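Local coordinates for protein putative TIM-barrel metal-dependent hydrolase (Mycobacterium avium subsp. paratuberculosis S397, PDB 4DZI) that probably acts as a metal-dependent hydrolase of the amidohydrolase superfamily, built around a two-metal site that holds cadmium ions in the crystal, at residues 106-120 against 154-166. Residues are numbered along the deposited sequence; the frame is centred on the assembly and turned at random.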
loop_
_atom_site.group_PDB
_atom_site.type_symbol
_atom_site.label_atom_id
_atom_site.label_comp_id
_atom_site.label_asym_id
_atom_site.label_seq_id
_atom_site.Cartn_x
_atom_site.Cartn_y
_atom_site.Cartn_z
ATOM N N ARG C 106 -30.080 -16.425 -17.864
ATOM C CA ARG C 106 -29.114 -16.611 -16.760
ATOM C C ARG C 106 -29.559 -17.677 -15.759
ATOM O O ARG C 106 -28.742 -18.516 -15.342
ATOM C CB ARG C 106 -28.838 -15.282 -16.034
ATOM C CG ARG C 106 -27.687 -15.382 -15.023
ATOM C CD ARG C 106 -26.438 -15.969 -15.662
ATOM N NE ARG C 106 -25.270 -15.706 -14.808
ATOM C CZ ARG C 106 -24.506 -14.627 -14.923
ATOM N NH1 ARG C 106 -24.777 -13.724 -15.852
ATOM N NH2 ARG C 106 -23.481 -14.437 -14.084
ATOM N N ILE C 107 -30.853 -17.673 -15.422
ATOM C CA ILE C 107 -31.392 -18.655 -14.480
ATOM C C ILE C 107 -31.206 -20.071 -15.023
ATOM O O ILE C 107 -30.854 -20.991 -14.303
ATOM C CB ILE C 107 -32.897 -18.421 -14.199
ATOM C CG1 ILE C 107 -33.103 -17.080 -13.503
ATOM C CG2 ILE C 107 -33.478 -19.563 -13.363
ATOM C CD1 ILE C 107 -32.342 -16.981 -12.209
ATOM N N ALA C 108 -31.453 -20.249 -16.317
ATOM C CA ALA C 108 -31.263 -21.559 -16.921
ATOM C C ALA C 108 -29.806 -22.029 -16.890
ATOM O O ALA C 108 -29.546 -23.198 -16.693
ATOM C CB ALA C 108 -31.777 -21.538 -18.356
ATOM N N VAL C 109 -28.868 -21.110 -17.094
ATOM C CA VAL C 109 -27.448 -21.439 -16.948
ATOM C C VAL C 109 -27.091 -21.731 -15.483
ATOM O O VAL C 109 -26.316 -22.639 -15.227
ATOM C CB VAL C 109 -26.567 -20.301 -17.548
ATOM C CG1 VAL C 109 -25.102 -20.428 -17.146
ATOM C CG2 VAL C 109 -26.674 -20.363 -19.066
ATOM N N MET C 110 -27.664 -20.971 -14.539
ATOM C CA MET C 110 -27.465 -21.260 -13.115
ATOM C C MET C 110 -27.891 -22.685 -12.776
ATOM O O MET C 110 -27.226 -23.379 -12.020
ATOM C CB MET C 110 -28.191 -20.250 -12.212
ATOM C CG MET C 110 -27.499 -18.870 -12.298
ATOM S SD MET C 110 -28.467 -17.582 -11.596
ATOM C CE MET C 110 -28.656 -18.246 -9.934
ATOM N N ASP C 111 -29.000 -23.134 -13.365
ATOM C CA ASP C 111 -29.418 -24.518 -13.138
ATOM C C ASP C 111 -28.333 -25.520 -13.573
ATOM O O ASP C 111 -28.001 -26.454 -12.823
ATOM C CB ASP C 111 -30.745 -24.823 -13.854
ATOM C CG ASP C 111 -31.935 -24.046 -13.304
ATOM O OD1 ASP C 111 -31.903 -23.608 -12.143
ATOM O OD2 ASP C 111 -32.957 -23.903 -14.033
ATOM N N GLU C 112 -27.775 -25.341 -14.781
ATOM C CA GLU C 112 -26.691 -26.188 -15.282
ATOM C C GLU C 112 -25.475 -26.114 -14.371
ATOM O O GLU C 112 -24.791 -27.086 -14.142
ATOM C CB GLU C 112 -26.260 -25.700 -16.679
ATOM C CG GLU C 112 -27.254 -25.951 -17.797
ATOM C CD GLU C 112 -27.285 -24.861 -18.869
ATOM O OE1 GLU C 112 -26.225 -24.313 -19.297
ATOM O OE2 GLU C 112 -28.418 -24.568 -19.298
ATOM N N GLN C 113 -25.216 -24.932 -13.825
ATOM C CA GLN C 113 -24.027 -24.724 -12.992
ATOM C C GLN C 113 -24.195 -25.196 -11.554
ATOM O O GLN C 113 -23.242 -25.183 -10.777
ATOM C CB GLN C 113 -23.728 -23.220 -12.946
ATOM C CG GLN C 113 -23.120 -22.683 -14.232
ATOM C CD GLN C 113 -23.076 -21.165 -14.243
ATOM O OE1 GLN C 113 -23.954 -20.478 -13.692
ATOM N NE2 GLN C 113 -22.060 -20.614 -14.947
ATOM N N ASP C 114 -25.403 -25.572 -11.208
ATOM C CA ASP C 114 -25.792 -25.940 -9.830
ATOM C C ASP C 114 -25.697 -24.815 -8.807
ATOM O O ASP C 114 -25.437 -25.043 -7.670
ATOM C CB ASP C 114 -25.107 -27.200 -9.302
ATOM C CG ASP C 114 -26.040 -28.009 -8.370
ATOM O OD1 ASP C 114 -27.193 -28.204 -8.741
ATOM O OD2 ASP C 114 -25.647 -28.420 -7.337
ATOM N N ILE C 115 -25.956 -23.608 -9.264
ATOM C CA ILE C 115 -26.015 -22.449 -8.372
ATOM C C ILE C 115 -27.483 -22.162 -7.995
ATOM O O ILE C 115 -28.332 -21.946 -8.884
ATOM C CB ILE C 115 -25.400 -21.218 -9.065
ATOM C CG1 ILE C 115 -23.910 -21.456 -9.359
ATOM C CG2 ILE C 115 -25.568 -19.994 -8.171
ATOM C CD1 ILE C 115 -23.332 -20.358 -10.266
ATOM N N GLU C 116 -27.797 -22.194 -6.694
ATOM C CA GLU C 116 -29.133 -21.799 -6.258
ATOM C C GLU C 116 -29.292 -20.295 -6.321
ATOM O O GLU C 116 -30.272 -19.774 -6.880
ATOM C CB GLU C 116 -29.437 -22.253 -4.824
ATOM C CG GLU C 116 -30.721 -21.600 -4.344
ATOM C CD GLU C 116 -31.190 -22.059 -2.972
ATOM O OE1 GLU C 116 -30.539 -22.915 -2.332
ATOM O OE2 GLU C 116 -32.232 -21.528 -2.537
ATOM N N THR C 117 -28.331 -19.564 -5.744
ATOM C CA THR C 117 -28.448 -18.101 -5.722
ATOM C C THR C 117 -27.098 -17.518 -6.122
ATOM O O THR C 117 -26.088 -18.004 -5.665
ATOM C CB THR C 117 -28.846 -17.570 -4.319
ATOM O OG1 THR C 117 -30.122 -18.133 -3.936
ATOM C CG2 THR C 117 -28.987 -16.041 -4.282
ATOM N N ALA C 118 -27.121 -16.525 -6.999
ATOM C CA ALA C 118 -25.904 -15.826 -7.409
ATOM C C ALA C 118 -26.042 -14.379 -6.976
ATOM O O ALA C 118 -27.126 -13.797 -7.152
ATOM C CB ALA C 118 -25.783 -15.887 -8.923
ATOM N N PHE C 119 -24.948 -13.771 -6.482
ATOM C CA PHE C 119 -24.922 -12.304 -6.275
ATOM C C PHE C 119 -24.531 -11.735 -7.635
ATOM O O PHE C 119 -23.523 -12.137 -8.188
ATOM C CB PHE C 119 -23.881 -11.898 -5.232
ATOM C CG PHE C 119 -24.180 -12.360 -3.823
ATOM C CD1 PHE C 119 -25.188 -13.279 -3.534
ATOM C CD2 PHE C 119 -23.399 -11.880 -2.781
ATOM C CE1 PHE C 119 -25.415 -13.679 -2.212
ATOM C CE2 PHE C 119 -23.617 -12.270 -1.474
ATOM C CZ PHE C 119 -24.637 -13.165 -1.186
ATOM N N MET C 120 -25.347 -10.844 -8.188
ATOM C CA MET C 120 -25.123 -10.340 -9.555
ATOM C C MET C 120 -24.612 -8.907 -9.444
ATOM O O MET C 120 -25.290 -8.029 -8.878
ATOM C CB MET C 120 -26.415 -10.386 -10.390
ATOM C CG MET C 120 -26.775 -11.795 -10.867
ATOM S SD MET C 120 -25.605 -12.519 -12.062
ATOM C CE MET C 120 -25.809 -11.360 -13.392
ATOM N N TRP C 154 -32.656 -7.045 -13.927
ATOM C CA TRP C 154 -32.194 -8.136 -13.057
ATOM C C TRP C 154 -33.064 -8.325 -11.831
ATOM O O TRP C 154 -33.390 -9.476 -11.502
ATOM C CB TRP C 154 -30.700 -7.953 -12.678
ATOM C CG TRP C 154 -29.834 -8.208 -13.891
ATOM C CD1 TRP C 154 -29.262 -7.259 -14.743
ATOM C CD2 TRP C 154 -29.476 -9.503 -14.462
ATOM N NE1 TRP C 154 -28.604 -7.881 -15.776
ATOM C CE2 TRP C 154 -28.686 -9.223 -15.657
ATOM C CE3 TRP C 154 -29.736 -10.851 -14.117
ATOM C CZ2 TRP C 154 -28.189 -10.237 -16.451
ATOM C CZ3 TRP C 154 -29.217 -11.854 -14.912
ATOM C CH2 TRP C 154 -28.473 -11.566 -16.066
ATOM N N GLY C 155 -33.472 -7.234 -11.197
ATOM C CA GLY C 155 -34.274 -7.274 -9.982
ATOM C C GLY C 155 -33.378 -7.448 -8.760
ATOM O O GLY C 155 -32.578 -8.387 -8.712
ATOM N N PHE C 156 -33.510 -6.536 -7.810
ATOM C CA PHE C 156 -32.711 -6.643 -6.600
ATOM C C PHE C 156 -32.887 -8.013 -5.928
ATOM O O PHE C 156 -31.902 -8.640 -5.476
ATOM C CB PHE C 156 -33.010 -5.517 -5.614
ATOM C CG PHE C 156 -32.846 -4.131 -6.172
ATOM C CD1 PHE C 156 -31.936 -3.862 -7.185
ATOM C CD2 PHE C 156 -33.577 -3.077 -5.632
ATOM C CE1 PHE C 156 -31.779 -2.562 -7.666
ATOM C CE2 PHE C 156 -33.417 -1.770 -6.106
ATOM C CZ PHE C 156 -32.524 -1.515 -7.131
ATOM N N ASP C 157 -34.140 -8.509 -5.858
ATOM C CA ASP C 157 -34.353 -9.864 -5.364
ATOM C C ASP C 157 -35.778 -10.345 -5.669
ATOM O O ASP C 157 -36.692 -10.233 -4.836
ATOM C CB ASP C 157 -34.033 -9.966 -3.863
ATOM C CG ASP C 157 -34.326 -11.356 -3.290
ATOM O OD1 ASP C 157 -34.242 -12.382 -4.027
ATOM O OD2 ASP C 157 -34.651 -11.408 -2.082
ATOM N N ARG C 158 -35.949 -10.851 -6.886
ATOM C CA ARG C 158 -37.271 -11.302 -7.354
ATOM C C ARG C 158 -37.718 -12.515 -6.546
ATOM O O ARG C 158 -36.926 -13.229 -5.986
ATOM C CB ARG C 158 -37.190 -11.667 -8.829
ATOM C CG ARG C 158 -36.757 -10.526 -9.735
ATOM C CD ARG C 158 -37.911 -9.689 -10.258
ATOM N NE ARG C 158 -37.413 -8.549 -11.051
ATOM C CZ ARG C 158 -37.059 -8.598 -12.326
ATOM N NH1 ARG C 158 -37.118 -9.733 -13.009
ATOM N NH2 ARG C 158 -36.615 -7.500 -12.927
ATOM N N PRO C 159 -39.029 -12.776 -6.506
ATOM C CA PRO C 159 -39.537 -13.830 -5.624
ATOM C C PRO C 159 -38.928 -15.233 -5.773
ATOM O O PRO C 159 -38.981 -15.996 -4.809
ATOM C CB PRO C 159 -41.034 -13.852 -5.957
ATOM C CG PRO C 159 -41.323 -12.433 -6.343
ATOM C CD PRO C 159 -40.100 -11.983 -7.118
ATOM N N ASP C 160 -38.352 -15.580 -6.940
ATOM C CA ASP C 160 -37.701 -16.886 -7.109
ATOM C C ASP C 160 -36.425 -17.022 -6.264
ATOM O O ASP C 160 -35.893 -18.118 -6.089
ATOM C CB ASP C 160 -37.463 -17.258 -8.587
ATOM C CG ASP C 160 -36.438 -16.354 -9.285
ATOM O OD1 ASP C 160 -35.697 -15.634 -8.596
ATOM O OD2 ASP C 160 -36.401 -16.356 -10.539
ATOM N N HIS C 161 -35.986 -15.895 -5.720
ATOM C CA HIS C 161 -34.757 -15.843 -4.898
ATOM C C HIS C 161 -33.561 -16.536 -5.523
ATOM O O HIS C 161 -32.743 -17.154 -4.811
ATOM C CB HIS C 161 -35.029 -16.338 -3.464
ATOM C CG HIS C 161 -36.077 -15.521 -2.728
ATOM N ND1 HIS C 161 -36.056 -14.169 -2.687
ATOM C CD2 HIS C 161 -37.208 -15.917 -1.996
ATOM C CE1 HIS C 161 -37.122 -13.724 -1.983
ATOM N NE2 HIS C 161 -37.822 -14.797 -1.565
ATOM N N ARG C 162 -33.418 -16.420 -6.844
ATOM C CA ARG C 162 -32.275 -16.997 -7.545
ATOM C C ARG C 162 -31.166 -15.942 -7.689
ATOM O O ARG C 162 -29.993 -16.290 -7.788
ATOM C CB ARG C 162 -32.673 -17.416 -8.961
ATOM C CG ARG C 162 -33.722 -18.533 -9.075
ATOM C CD ARG C 162 -33.314 -19.797 -8.310
ATOM N NE ARG C 162 -32.082 -20.440 -8.789
ATOM C CZ ARG C 162 -31.986 -21.199 -9.878
ATOM N NH1 ARG C 162 -33.056 -21.406 -10.650
ATOM N NH2 ARG C 162 -30.828 -21.737 -10.235
ATOM N N ILE C 163 -31.544 -14.668 -7.701
ATOM C CA ILE C 163 -30.543 -13.625 -7.996
ATOM C C ILE C 163 -30.616 -12.496 -7.001
ATOM O O ILE C 163 -31.670 -11.908 -6.771
ATOM C CB ILE C 163 -30.702 -13.125 -9.445
ATOM C CG1 ILE C 163 -30.198 -14.211 -10.398
ATOM C CG2 ILE C 163 -30.031 -11.764 -9.630
ATOM C CD1 ILE C 163 -30.359 -13.902 -11.868
ATOM N N ILE C 164 -29.484 -12.213 -6.353
ATOM C CA ILE C 164 -29.407 -11.032 -5.503
ATOM C C ILE C 164 -28.638 -9.988 -6.305
ATOM O O ILE C 164 -27.419 -10.100 -6.412
ATOM C CB ILE C 164 -28.637 -11.365 -4.201
ATOM C CG1 ILE C 164 -29.385 -12.437 -3.401
ATOM C CG2 ILE C 164 -28.405 -10.104 -3.374
ATOM C CD1 ILE C 164 -30.800 -12.035 -3.092
ATOM N N ALA C 165 -29.334 -9.039 -6.933
ATOM C CA ALA C 165 -28.633 -8.008 -7.714
ATOM C C ALA C 165 -28.394 -6.828 -6.812
ATOM O O ALA C 165 -29.330 -6.194 -6.363
ATOM C CB ALA C 165 -29.453 -7.606 -8.955
ATOM N N ALA C 166 -27.122 -6.517 -6.566
ATOM C CA ALA C 166 -26.772 -5.504 -5.602
ATOM C C ALA C 166 -26.710 -4.108 -6.218
ATOM O O ALA C 166 -25.874 -3.836 -7.094
ATOM C CB ALA C 166 -25.410 -5.871 -4.992
HETATM O O HOH W 1 -33.836 -19.979 -4.159
HETATM O O HOH W 2 -25.291 -5.345 -9.290
#
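Ala118, Phe119 and Met120 pair in parallel with Ile163, Ile164 and Ala165, the strand axes 4.6 Å apart and 15° from alignment. Ala118 N donates to Arg162 O, Ile164 N to Ala118 O and Met120 N to Ile164 O at 2.8 Å; a weaker bond from Ala166 N to Met120 O ends the ladder, where a water joins Met120 O to Ala166 O. Just ahead of the first of these bonds, Thr117 OG1 donates to His161 O, in the carbonyl plane.

Just before its strand, Arg162 doubles back, bent at chi2 and chi3 (-55° and -62°), so that its guanidinium reaches the chain leaving helix 103-113, which turns a corner at Glu116. There the edge of the group meets three acceptors: NE bonds to Glu116 O at 2.7 Å, NH2 to Ile115 O at 2.8 Å, and NH1 and NH2 both reach the single oxygen Asp111 OD1 in an end-on salt bridge, with carboxylate and guanidinium nearly coplanar. The group thus bridges the last turn of the helix and the chain that follows its Schellman end at Asp114.

Strand 115-121 lies between 9-15 and 163-165 in a parallel sheet that belongs to the TIM-barrel fold of the amidohydrolases, and helix 103-113 covers the face bearing Ile163. Ile107 CD1 packs against Arg162 CB, and Ile107 CD1 lies 3.7 Å from Ile163 CD1, while Met110 SD lies 4.0 Å from Ile163 CG1. Further along, Met120 CE sits over the six-membered ring of Trp154, 3.8 Å from its centroid, a CH-pi contact; Arg106 CB touches the same ring at its edge. Arg106 NH2 hydrogen-bonds the backbone oxygen of His15, a ligand of one cadmium ion.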